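Local coordinates for phosphatase (Mycoplasma pneumoniae M129, PDB 1T71), which is a putative metal-dependent phosphatase or phosphodiesterase of the YmdB-like family that binds two iron ions and may hydrolyse 2',3'-cyclic nucleotides, at residues A[54-57]-A[58-62]; A[24-27]-A[28-32]; A[95-99]-A[100-104]. All coordinates share one frame; numbering follows the deposited sequence.

Contact 1: residues A[54-57]-A[58-62]; sequences KHYE and FLKEA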
# COMPACT_ATOMS: atom_id res chain seq x y z
N LYS A 54 -15.69 -3.01 -10.19
CA LYS A 54 -16.69 -2.57 -9.24
C LYS A 54 -16.01 -1.95 -8.03
O LYS A 54 -16.33 -0.84 -7.62
CB LYS A 54 -17.54 -3.77 -8.79
CG LYS A 54 -18.70 -3.41 -7.87
CD LYS A 54 -19.39 -4.66 -7.30
CE LYS A 54 -18.41 -5.47 -6.44
NZ LYS A 54 -19.03 -6.68 -5.80
N HIS A 55 -15.04 -2.66 -7.46
CA HIS A 55 -14.34 -2.15 -6.29
C HIS A 55 -13.43 -0.97 -6.58
O HIS A 55 -13.20 -0.13 -5.70
CB HIS A 55 -13.60 -3.30 -5.62
CG HIS A 55 -14.52 -4.30 -4.99
ND1 HIS A 55 -14.16 -5.61 -4.74
CD2 HIS A 55 -15.80 -4.18 -4.57
CE1 HIS A 55 -15.17 -6.25 -4.19
NE2 HIS A 55 -16.18 -5.41 -4.08
N TYR A 56 -12.91 -0.89 -7.80
CA TYR A 56 -12.06 0.22 -8.17
C TYR A 56 -12.90 1.50 -8.14
O TYR A 56 -12.47 2.54 -7.65
CB TYR A 56 -11.46 0.02 -9.56
CG TYR A 56 -10.97 1.31 -10.19
CD1 TYR A 56 -11.83 2.11 -10.95
CD2 TYR A 56 -9.66 1.75 -10.00
CE1 TYR A 56 -11.40 3.32 -11.50
CE2 TYR A 56 -9.23 2.96 -10.54
CZ TYR A 56 -10.10 3.74 -11.28
OH TYR A 56 -9.67 4.95 -11.79
N GLU A 57 -14.12 1.42 -8.67
CA GLU A 57 -14.98 2.59 -8.67
C GLU A 57 -15.42 2.92 -7.25
O GLU A 57 -15.54 4.09 -6.88
CB GLU A 57 -16.19 2.38 -9.60
CG GLU A 57 -15.82 2.38 -11.10
CD GLU A 57 -15.12 3.67 -11.57
OE1 GLU A 57 -14.67 3.71 -12.74
OE2 GLU A 57 -15.02 4.64 -10.78
N PHE A 58 -15.65 1.89 -6.43
CA PHE A 58 -16.03 2.11 -5.04
C PHE A 58 -14.96 2.96 -4.34
O PHE A 58 -15.27 3.98 -3.71
CB PHE A 58 -16.18 0.78 -4.30
CG PHE A 58 -16.43 0.93 -2.83
CD1 PHE A 58 -17.72 0.83 -2.32
CD2 PHE A 58 -15.39 1.21 -1.95
CE1 PHE A 58 -17.97 0.99 -0.95
CE2 PHE A 58 -15.62 1.38 -0.59
CZ PHE A 58 -16.91 1.27 -0.09
N LEU A 59 -13.71 2.53 -4.44
CA LEU A 59 -12.61 3.26 -3.81
C LEU A 59 -12.53 4.67 -4.37
O LEU A 59 -12.29 5.63 -3.65
CB LEU A 59 -11.27 2.54 -4.05
CG LEU A 59 -11.05 1.24 -3.27
CD1 LEU A 59 -9.70 0.66 -3.64
CD2 LEU A 59 -11.13 1.53 -1.76
N LYS A 60 -12.74 4.77 -5.67
CA LYS A 60 -12.70 6.04 -6.36
C LYS A 60 -13.81 6.97 -5.84
O LYS A 60 -13.58 8.15 -5.59
CB LYS A 60 -12.86 5.81 -7.85
CG LYS A 60 -12.26 6.89 -8.70
CD LYS A 60 -10.76 6.98 -8.48
CE LYS A 60 -10.22 8.20 -9.18
NZ LYS A 60 -10.64 8.20 -10.60
N GLU A 61 -15.01 6.43 -5.67
CA GLU A 61 -16.11 7.26 -5.19
C GLU A 61 -16.00 7.52 -3.70
O GLU A 61 -16.65 8.41 -3.17
CB GLU A 61 -17.46 6.60 -5.50
CG GLU A 61 -17.76 5.30 -4.75
CD GLU A 61 -17.96 5.49 -3.25
OE1 GLU A 61 -18.57 6.52 -2.85
OE2 GLU A 61 -17.52 4.61 -2.46
N ALA A 62 -15.16 6.74 -3.02
CA ALA A 62 -14.98 6.91 -1.58
C ALA A 62 -14.02 8.05 -1.28
O ALA A 62 -13.93 8.51 -0.14
CB ALA A 62 -14.46 5.62 -0.96

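Contact 2: residues A[24-27]-A[28-32]; sequences NNLA and QLKSK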
# COMPACT_ATOMS: atom_id res chain seq x y z
N ASN A 24 -16.18 4.93 5.59
CA ASN A 24 -16.70 5.58 6.79
C ASN A 24 -15.75 6.55 7.49
O ASN A 24 -16.14 7.14 8.50
CB ASN A 24 -17.11 4.52 7.81
CG ASN A 24 -18.25 3.64 7.33
OD1 ASN A 24 -18.58 2.64 7.96
ND2 ASN A 24 -18.86 4.02 6.21
N ASN A 25 -14.53 6.73 6.99
CA ASN A 25 -13.59 7.62 7.67
C ASN A 25 -12.75 8.55 6.80
O ASN A 25 -12.20 9.53 7.29
CB ASN A 25 -12.64 6.80 8.54
CG ASN A 25 -13.35 6.10 9.68
OD1 ASN A 25 -13.66 6.70 10.70
ND2 ASN A 25 -13.62 4.81 9.51
N LEU A 26 -12.64 8.25 5.51
CA LEU A 26 -11.80 9.06 4.63
C LEU A 26 -12.15 10.55 4.62
O LEU A 26 -11.25 11.40 4.67
CB LEU A 26 -11.83 8.48 3.21
CG LEU A 26 -10.72 8.90 2.24
CD1 LEU A 26 -11.00 10.27 1.69
CD2 LEU A 26 -9.37 8.88 2.96
N ALA A 27 -13.44 10.88 4.57
CA ALA A 27 -13.85 12.28 4.56
C ALA A 27 -13.36 12.97 5.82
O ALA A 27 -12.73 14.03 5.76
CB ALA A 27 -15.38 12.38 4.47
N GLN A 28 -13.64 12.36 6.97
CA GLN A 28 -13.23 12.91 8.26
C GLN A 28 -11.72 13.14 8.31
O GLN A 28 -11.25 14.19 8.73
CB GLN A 28 -13.64 11.97 9.38
CG GLN A 28 -15.12 11.59 9.36
CD GLN A 28 -15.44 10.42 10.28
OE1 GLN A 28 -16.60 10.01 10.39
NE2 GLN A 28 -14.42 9.88 10.95
N LEU A 29 -10.97 12.12 7.89
CA LEU A 29 -9.52 12.18 7.89
C LEU A 29 -9.03 13.23 6.90
O LEU A 29 -8.14 14.03 7.22
CB LEU A 29 -8.94 10.81 7.52
CG LEU A 29 -9.14 9.70 8.57
CD1 LEU A 29 -8.79 8.34 7.97
CD2 LEU A 29 -8.28 9.99 9.79
N LYS A 30 -9.60 13.23 5.71
CA LYS A 30 -9.21 14.20 4.69
C LYS A 30 -9.42 15.61 5.24
O LYS A 30 -8.62 16.51 5.00
CB LYS A 30 -10.04 13.98 3.42
CG LYS A 30 -9.56 14.78 2.22
CD LYS A 30 -10.31 14.42 0.94
CE LYS A 30 -11.76 14.87 1.01
NZ LYS A 30 -11.87 16.36 1.17
N SER A 31 -10.50 15.78 5.99
CA SER A 31 -10.82 17.07 6.59
C SER A 31 -9.86 17.41 7.72
O SER A 31 -9.31 18.52 7.76
CB SER A 31 -12.25 17.05 7.13
OG SER A 31 -12.51 18.22 7.89
N LYS A 32 -9.65 16.47 8.63
CA LYS A 32 -8.76 16.68 9.77
C LYS A 32 -7.35 17.13 9.39
O LYS A 32 -6.76 17.97 10.06
CB LYS A 32 -8.67 15.40 10.60
CG LYS A 32 -7.64 15.45 11.71
CD LYS A 32 -7.62 14.16 12.52
CE LYS A 32 -6.57 14.25 13.62
NZ LYS A 32 -6.62 13.08 14.54
O HOH W 1 -13.50 15.73 3.57

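Contact 3: residues A[95-99]-A[100-104]; sequences LDTSF and AFHNL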
# COMPACT_ATOMS: atom_id res chain seq x y z
N LEU A 95 8.86 -5.43 -13.22
CA LEU A 95 8.51 -6.68 -13.93
C LEU A 95 9.41 -7.16 -15.08
O LEU A 95 9.77 -6.40 -15.97
CB LEU A 95 7.07 -6.58 -14.44
CG LEU A 95 6.01 -6.19 -13.39
CD1 LEU A 95 4.65 -6.05 -14.05
CD2 LEU A 95 5.96 -7.23 -12.29
N ASP A 96 9.76 -8.44 -15.05
CA ASP A 96 10.60 -9.05 -16.08
C ASP A 96 9.76 -9.35 -17.32
O ASP A 96 8.60 -9.75 -17.20
CB ASP A 96 11.23 -10.34 -15.54
CG ASP A 96 12.10 -11.04 -16.58
OD1 ASP A 96 11.55 -11.64 -17.52
OD2 ASP A 96 13.35 -10.97 -16.46
N THR A 97 10.34 -9.15 -18.50
CA THR A 97 9.61 -9.38 -19.74
C THR A 97 9.04 -10.78 -19.94
O THR A 97 8.11 -10.96 -20.72
CB THR A 97 10.48 -9.01 -20.96
OG1 THR A 97 11.76 -9.63 -20.86
CG2 THR A 97 10.65 -7.50 -21.05
N SER A 98 9.58 -11.77 -19.23
CA SER A 98 9.08 -13.13 -19.35
C SER A 98 7.68 -13.25 -18.76
O SER A 98 6.93 -14.18 -19.07
CB SER A 98 10.01 -14.11 -18.63
OG SER A 98 10.02 -13.86 -17.24
N PHE A 99 7.34 -12.30 -17.90
CA PHE A 99 6.03 -12.29 -17.25
C PHE A 99 4.97 -11.64 -18.12
O PHE A 99 5.17 -10.53 -18.63
CB PHE A 99 6.14 -11.54 -15.91
CG PHE A 99 4.83 -11.39 -15.18
CD1 PHE A 99 4.46 -10.16 -14.65
CD2 PHE A 99 3.98 -12.48 -15.00
CE1 PHE A 99 3.26 -10.01 -13.94
CE2 PHE A 99 2.78 -12.35 -14.29
CZ PHE A 99 2.42 -11.11 -13.76
N ALA A 100 3.85 -12.32 -18.33
CA ALA A 100 2.76 -11.73 -19.11
C ALA A 100 2.36 -10.57 -18.20
O ALA A 100 2.52 -10.68 -16.99
CB ALA A 100 1.61 -12.72 -19.25
N PHE A 101 1.86 -9.48 -18.75
CA PHE A 101 1.47 -8.32 -17.93
C PHE A 101 2.67 -7.43 -17.58
O PHE A 101 2.50 -6.41 -16.89
CB PHE A 101 0.81 -8.74 -16.61
CG PHE A 101 -0.34 -9.70 -16.77
CD1 PHE A 101 -1.29 -9.53 -17.77
CD2 PHE A 101 -0.47 -10.79 -15.90
CE1 PHE A 101 -2.35 -10.42 -17.91
CE2 PHE A 101 -1.53 -11.69 -16.04
CZ PHE A 101 -2.47 -11.51 -17.05
N HIS A 102 3.86 -7.80 -18.05
CA HIS A 102 5.05 -6.99 -17.77
C HIS A 102 4.87 -5.60 -18.38
O HIS A 102 5.57 -4.66 -18.00
CB HIS A 102 6.28 -7.66 -18.38
CG HIS A 102 6.28 -7.68 -19.88
ND1 HIS A 102 6.72 -6.62 -20.64
CD2 HIS A 102 5.84 -8.61 -20.76
CE1 HIS A 102 6.54 -6.89 -21.92
NE2 HIS A 102 6.01 -8.10 -22.02
N ASN A 103 3.93 -5.49 -19.32
CA ASN A 103 3.64 -4.22 -19.98
C ASN A 103 2.16 -3.83 -19.90
O ASN A 103 1.68 -3.03 -20.69
CB ASN A 103 4.07 -4.26 -21.45
CG ASN A 103 3.34 -5.32 -22.25
OD1 ASN A 103 3.43 -5.35 -23.48
ND2 ASN A 103 2.62 -6.20 -21.57
N LEU A 104 1.44 -4.42 -18.95
CA LEU A 104 0.02 -4.11 -18.77
C LEU A 104 -0.13 -2.97 -17.75
O LEU A 104 -0.13 -3.21 -16.54
CB LEU A 104 -0.71 -5.35 -18.25
CG LEU A 104 -2.24 -5.42 -18.19
CD1 LEU A 104 -2.63 -6.07 -16.87
CD2 LEU A 104 -2.87 -4.04 -18.32
O HOH W 2 8.22 -4.10 -17.04

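Contact 1: residues A[54-57]-A[58-62]
Helix 53-62 carries this contact, one turn leaning on the next, with Tyr56 and Lys60 running side by side along one flank. Their polar ends come within 3.6 Å, Tyr56 OH to Lys60 NZ, because both reach for Asp88: the phenol hydrogen-bonds one carboxylate oxygen and the ammonium forms a salt bridge with the other. Both side chains leave with CG anti to the backbone N (chi1 160° in Tyr56), which, with a bend at chi2 in Lys60, lays them alongside each other, and Lys60 CD lies 4.0 Å from Tyr56 OH. A long lysine suits this place, its methylenes passing the phenol while its charge reaches the aspartate. The helix is the crossover of a beta-alpha-beta unit between strands 37-41 and 66-68, and on its sheet-facing side Leu59, an apolar residue suited to that buried place, touches Ile67 of the second strand. Its N donates to His55 O at 3.0 Å, and its CG packs 3.5 Å from the same oxygen. One turn apart, Glu57 and Lys60 pass at an angle, OE2 lying 3.8 Å from Lys60 CB; the charged ends stay 5.6 Å apart, OE2 to NZ. Phe58 turns instead to helix 15-23, touching Arg19 and Lys23.

Contact 2: residues A[24-27]-A[28-32]
In Gln28, CG stands anti to the carbonyl carbon (chi1 -53°) and the chain then runs extended, carrying its amide back toward the start of helix 26-33. Asn25 makes the same first choice (chi1 -65°), and the two amides meet there with planes 89° apart. Asn25 OD1 lies 3.3 Å from Gln28 NE2, a close polar approach between two uncharged groups. The other end of the Asn25 amide, ND2, is hydrogen-bonded to Ile21 O in the preceding helix, which ties down the group Gln28 approaches.

Asn25 occupies the N-cap position, but its side chain makes no capping bond; its contribution to the first turn comes through the main chain, where Leu29 N donates to Asn25 O at 2.9 Å. Leu29 adds an apolar touch, CD1 lying 4.2 Å from Asn25 CB, and also packs on Ile263 of strand 259-267, so a branched aliphatic residue suits the sheet-facing side. Lys30 CB lies 4.2 Å from Leu26 CD1. Farther out, the lysine bends at its last two torsions, and NZ donates to a water at 3.0 Å that in turn donates to Ala27 O at 2.9 Å. Ala27 O also accepts from Ser31 N at 2.8 Å. One carbonyl thus serves both the helix bond and the water, and through that water the lysine charge probably polarises that carbonyl further.

Contact 3: residues A[95-99]-A[100-104]
Leu95 stands just before a run of three beta turns in the loop between strands 89-90 and 108-112, and its CD1 lies 3.9 Å from His102 CA. This leucine is buried, also touching Trp74 and Phe132, as befits an apolar chain facing aromatic rings. Next, Asp96 forms an Asx turn: its OD1 accepts from Ser98 N, and from Ser98 OG as well, the hydroxyl coming from above the carboxylate plane. The short acid and the small serine hold the type I turn from Asp96 to Phe99 from its side. Thr97 supplies a CH-pi contact, its CA lying 4.0 Å from the centroid of the His102 ring, over one face. For His102, chi1 of 67° sets CG between the backbone N and the carbonyl carbon, turning the imidazole back across the loop. Phe99 follows with two roles. Its backbone O accepts from His102 N at 3.1 Å in the type II turn, although the donor stands 45° out of the carbonyl plane. Its ring receives the edge of Phe101 in an offset edge-to-face pair, planes 82° apart, while Trp74 and Phe132 extend the aromatic cluster. Within the pair, Phe99 CZ reaches Phe101 CD2 at 3.6 Å.

How the contacts relate
From the N terminus, contact 2 comes first, at residues 24-32, where the chain leaves helix 15-23 and starts helix 26-33. Contact 1 follows on helix 53-62, and contact 3 last, in the loop at 95-104. They run in series, none nesting in or crossing another, and each closes only local turns of the chain. Contacts 1 and 2 meet at one spot, Ala62 O against Leu26 CD1 at 3.9 Å, both belonging to helices that cover the sheet containing strands 37-41 and 259-267. Contact 3 lies apart, about 12 Å from contact 1 between nearest atoms. The side chains of Leu59 and Leu95 lie about 12 and 13 Å from bound iron.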